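Side-chain contacts in dihydropteridine reductase (Dictyostelium discoideum, PDB 3ORF), which reduces quinonoid dihydropteridines with NADH or NADPH, regenerating tetrahydrobiopterin, as a homodimeric short-chain dehydrogenase/reductase with a Rossmann fold: residues A127-G130 and A131-N135; D209-P212 and L213-A217. One frame throughout, in Å; residues are numbered along the deposited sequence.

Contact 1 (127-135) is the last two turns of helix 108-133 and its passage into the short strand 134-135; contact 2 (209-217) is a loop running into the first turn of helix 213-225. One closes a helix, the other opens one, on opposite sides of the chain's centre, about 15 Å apart at their nearest atoms. Contact 1 is the more buried, packed against strands of the central sheet and touched by the second subunit; contact 2 is partly buried and stays within its own chain. Four backbone hydrogen bonds, a CH-pi pair and Ile129 on Leu133 make contact 1; in contact 2 Pro212 O takes one good and one weak bond, and Glu215 packs on Pro212 and Thr211.

Contact 1: residues A127-G130 and A131-N135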
loop_
_atom_site.group_PDB
_atom_site.type_symbol
_atom_site.label_atom_id
_atom_site.label_comp_id
_atom_site.label_asym_id
_atom_site.label_seq_id
_atom_site.Cartn_x
_atom_site.Cartn_y
_atom_site.Cartn_z
ATOM N N ALA A 127 -3.291 -5.481 12.135
ATOM C CA ALA A 127 -2.928 -6.908 11.927
ATOM C C ALA A 127 -2.222 -7.473 13.183
ATOM O O ALA A 127 -2.634 -8.502 13.790
ATOM C CB ALA A 127 -2.092 -7.068 10.677
ATOM N N HIS A 128 -1.191 -6.783 13.622
ATOM C CA HIS A 128 -0.515 -7.200 14.864
ATOM C C HIS A 128 -1.427 -7.299 16.118
ATOM O O HIS A 128 -1.370 -8.254 16.862
ATOM C CB HIS A 128 0.649 -6.243 15.145
ATOM C CG HIS A 128 1.431 -6.613 16.373
ATOM N ND1 HIS A 128 2.431 -7.557 16.352
ATOM C CD2 HIS A 128 1.305 -6.220 17.669
ATOM C CE1 HIS A 128 2.916 -7.709 17.578
ATOM N NE2 HIS A 128 2.237 -6.924 18.398
ATOM N N ILE A 129 -2.248 -6.267 16.341
ATOM C CA ILE A 129 -3.126 -6.161 17.512
ATOM C C ILE A 129 -4.091 -7.315 17.506
ATOM O O ILE A 129 -4.304 -7.936 18.569
ATOM C CB ILE A 129 -3.864 -4.812 17.490
ATOM C CG1 ILE A 129 -2.914 -3.659 17.873
ATOM C CG2 ILE A 129 -5.039 -4.807 18.437
ATOM C CD1 ILE A 129 -3.438 -2.354 17.577
ATOM N N GLY A 130 -4.669 -7.617 16.320
ATOM C CA GLY A 130 -5.524 -8.776 16.156
ATOM C C GLY A 130 -4.824 -10.106 16.372
ATOM O O GLY A 130 -5.274 -10.976 17.153
ATOM N N ALA A 131 -3.722 -10.331 15.681
ATOM C CA ALA A 131 -2.956 -11.548 15.983
ATOM C C ALA A 131 -2.717 -11.729 17.501
ATOM O O ALA A 131 -2.821 -12.842 18.026
ATOM C CB ALA A 131 -1.644 -11.540 15.260
ATOM N N LYS A 132 -2.418 -10.644 18.219
ATOM C CA LYS A 132 -2.083 -10.813 19.666
ATOM C C LYS A 132 -3.294 -10.879 20.599
ATOM O O LYS A 132 -3.247 -11.606 21.577
ATOM C CB LYS A 132 -1.072 -9.759 20.192
ATOM C CG LYS A 132 0.392 -9.902 19.686
ATOM C CD LYS A 132 1.053 -11.260 19.979
ATOM C CE LYS A 132 2.588 -11.230 19.772
ATOM N NZ LYS A 132 3.146 -12.299 18.894
ATOM N N LEU A 133 -4.371 -10.142 20.302
ATOM C CA LEU A 133 -5.453 -9.964 21.279
ATOM C C LEU A 133 -6.804 -10.574 20.877
ATOM O O LEU A 133 -7.763 -10.600 21.716
ATOM C CB LEU A 133 -5.683 -8.478 21.549
ATOM C CG LEU A 133 -4.539 -7.618 22.113
ATOM C CD1 LEU A 133 -4.943 -6.137 22.349
ATOM C CD2 LEU A 133 -3.926 -8.219 23.408
ATOM N N LEU A 134 -6.931 -11.036 19.627
ATOM C CA LEU A 134 -8.235 -11.492 19.191
ATOM C C LEU A 134 -8.506 -12.881 19.773
ATOM O O LEU A 134 -7.598 -13.700 19.878
ATOM C CB LEU A 134 -8.309 -11.501 17.669
ATOM C CG LEU A 134 -9.717 -11.466 17.085
ATOM C CD1 LEU A 134 -10.392 -10.131 17.457
ATOM C CD2 LEU A 134 -9.719 -11.757 15.542
ATOM N N ASN A 135 -9.733 -13.113 20.231
ATOM C CA ASN A 135 -10.154 -14.445 20.676
ATOM C C ASN A 135 -10.440 -15.294 19.445
ATOM O O ASN A 135 -10.813 -14.773 18.333
ATOM C CB ASN A 135 -11.450 -14.343 21.423
ATOM C CG ASN A 135 -11.271 -14.014 22.912
ATOM O OD1 ASN A 135 -10.302 -14.419 23.544
ATOM N ND2 ASN A 135 -12.196 -13.222 23.443
#
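Lys132 lays its CG over one face of the His128 ring, a CH-pi contact with CG 4.1 Å from the ring centroid and 29° off the normal. The histidine reaches it because its CG is anti to the backbone N (chi1 -178°), which turns the imidazole along the helix toward the next turn. The nearest ring atom is His128 NE2, 3.7 Å from Lys132 CG. The lysine chain bends at chi2 (-57°), and its CE still passes close to His128 CE1.

One residue further along, the same spacing repeats in aliphatic form: Ile129 CG2 meets Leu133 CD1 at 4.1 Å, the two side chains crossing at a slant. Leu133 CB also sits against Ile129 O. These two residues face inward, onto Leu26, and both touch helix 71-82; the side chain of Ile129 is about 8 Å from the bound NAD. Phe108 and Ser104 of the second subunit pack on His128 and Lys132 respectively.

The backbone keeps its i to i+4 bonds to the end of the helix. Ala131 N gives a straight bond to Ala127 O (2.8 Å), and Lys132 N and Leu133 N bond to His128 O and Ile129 O. Leu134 has already left helical geometry, yet its N still reaches Gly130 O at 3.0 Å, the closing bond before strand 134-135 starts.

This helix end thus has two characters: apolar branches of Ile129 and Leu133 seal the side toward the sheet, whereas at the subunit interface an imidazole face takes a lysine methylene, with Lys132 NZ 5.4 Å from His128 ND1 and not in contact.

Contact 2: residues D209-P212 and L213-A217; sequences DWTP and LSEVA
Pro212 and Glu215 lie side by side and point the same way: Glu215 CG lies over one face of the pyrrolidine ring, and OE2 goes on to its CD/CG corner, 3.7 Å from Pro212 CD, in van der Waals contact. Glu215 CG is anti to its own carbonyl carbon (chi1 -57°), and from there the chain runs extended past the proline. Beside this pair, Thr211 CG2 touches both Glu215 CB and Val216 CG2, each at 4.1 Å, and crosses both side chains at about a right angle.

Beneath the side chains, Pro212 stands at the N-cap position, and its carbonyl starts the helix. Pro212 O accepts a bond from Glu215 N at 2.8 Å, with the donor 53° above the carbonyl plane, and a weak second bond from Val216 N at 3.4 Å.

Two hydroxyls fix the outer ends: Glu215 OE1 is hydrogen-bonded to Thr246 OG1, and Thr211 OG1 to Thr241 OG1. With an alanine at Glu215, Thr246 OG1 would probably lose this partner and the face of the Pro212 ring its cover.

Further out, Leu213 rests on Glu37, its side chain about 6 Å from the bound NAD. Val216 fits between Phe239 and Leu34, a cofactor-binding residue by similarity, which places the start of helix 213-225 between strand 236-242 and helix 33-44, the helix that follows the first strand of the Rossmann fold.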
loop_
_atom_site.group_PDB
_atom_site.type_symbol
_atom_site.label_atom_id
_atom_site.label_comp_id
_atom_site.label_asym_id
_atom_site.label_seq_id
_atom_site.Cartn_x
_atom_site.Cartn_y
_atom_site.Cartn_z
ATOM N N ASP A 209 -28.137 10.648 1.057
ATOM C CA ASP A 209 -27.373 9.634 0.333
ATOM C C ASP A 209 -26.069 9.302 1.076
ATOM O O ASP A 209 -25.106 8.781 0.461
ATOM C CB ASP A 209 -26.974 10.117 -1.065
ATOM C CG ASP A 209 -28.156 10.213 -2.070
ATOM O OD1 ASP A 209 -29.327 9.849 -1.765
ATOM O OD2 ASP A 209 -27.859 10.707 -3.201
ATOM N N TRP A 210 -25.997 9.640 2.374
ATOM C CA TRP A 210 -24.777 9.341 3.176
ATOM C C TRP A 210 -25.121 8.329 4.275
ATOM O O TRP A 210 -26.207 8.443 4.902
ATOM C CB TRP A 210 -24.279 10.631 3.817
ATOM C CG TRP A 210 -23.695 11.588 2.807
ATOM C CD1 TRP A 210 -23.751 11.488 1.436
ATOM C CD2 TRP A 210 -22.951 12.761 3.091
ATOM N NE1 TRP A 210 -23.045 12.513 0.864
ATOM C CE2 TRP A 210 -22.531 13.302 1.858
ATOM C CE3 TRP A 210 -22.547 13.386 4.276
ATOM C CZ2 TRP A 210 -21.769 14.453 1.775
ATOM C CZ3 TRP A 210 -21.798 14.538 4.187
ATOM C CH2 TRP A 210 -21.402 15.047 2.945
ATOM N N THR A 211 -24.216 7.358 4.531
ATOM C CA THR A 211 -24.540 6.380 5.539
ATOM C C THR A 211 -24.370 6.963 6.962
ATOM O O THR A 211 -23.335 7.461 7.303
ATOM C CB THR A 211 -23.699 5.092 5.407
ATOM O OG1 THR A 211 -23.629 4.681 4.024
ATOM C CG2 THR A 211 -24.340 3.971 6.228
ATOM N N PRO A 212 -25.423 6.895 7.788
ATOM C CA PRO A 212 -25.272 7.270 9.205
ATOM C C PRO A 212 -24.299 6.333 9.926
ATOM O O PRO A 212 -24.363 5.119 9.727
ATOM C CB PRO A 212 -26.682 7.077 9.764
ATOM C CG PRO A 212 -27.587 7.293 8.512
ATOM C CD PRO A 212 -26.802 6.502 7.477
ATOM N N LEU A 213 -23.424 6.896 10.761
ATOM C CA LEU A 213 -22.394 6.103 11.421
ATOM C C LEU A 213 -23.042 4.969 12.278
ATOM O O LEU A 213 -22.498 3.846 12.379
ATOM C CB LEU A 213 -21.512 7.042 12.254
ATOM C CG LEU A 213 -20.782 8.102 11.430
ATOM C CD1 LEU A 213 -20.080 9.044 12.365
ATOM C CD2 LEU A 213 -19.798 7.507 10.504
ATOM N N SER A 214 -24.248 5.240 12.827
ATOM C CA SER A 214 -24.923 4.287 13.686
ATOM C C SER A 214 -25.329 3.107 12.842
ATOM O O SER A 214 -25.484 2.053 13.377
ATOM C CB SER A 214 -26.162 4.911 14.389
ATOM O OG SER A 214 -27.206 5.164 13.455
ATOM N N GLU A 215 -25.476 3.247 11.517
ATOM C CA GLU A 215 -25.792 2.042 10.723
ATOM C C GLU A 215 -24.536 1.245 10.533
ATOM O O GLU A 215 -24.572 0.047 10.492
ATOM C CB GLU A 215 -26.441 2.323 9.363
ATOM C CG GLU A 215 -27.689 3.115 9.455
ATOM C CD GLU A 215 -28.531 3.097 8.159
ATOM O OE1 GLU A 215 -28.331 2.221 7.305
ATOM O OE2 GLU A 215 -29.433 3.941 8.019
ATOM N N VAL A 216 -23.406 1.904 10.407
ATOM C CA VAL A 216 -22.191 1.105 10.415
ATOM C C VAL A 216 -22.009 0.284 11.719
ATOM O O VAL A 216 -21.768 -0.923 11.701
ATOM C CB VAL A 216 -20.967 2.007 10.047
ATOM C CG1 VAL A 216 -19.718 1.130 10.026
ATOM C CG2 VAL A 216 -21.287 2.645 8.687
ATOM N N ALA A 217 -22.148 0.949 12.858
ATOM C CA ALA A 217 -22.140 0.275 14.164
ATOM C C ALA A 217 -23.092 -0.899 14.275
ATOM O O ALA A 217 -22.710 -1.966 14.793
ATOM C CB ALA A 217 -22.431 1.259 15.306
#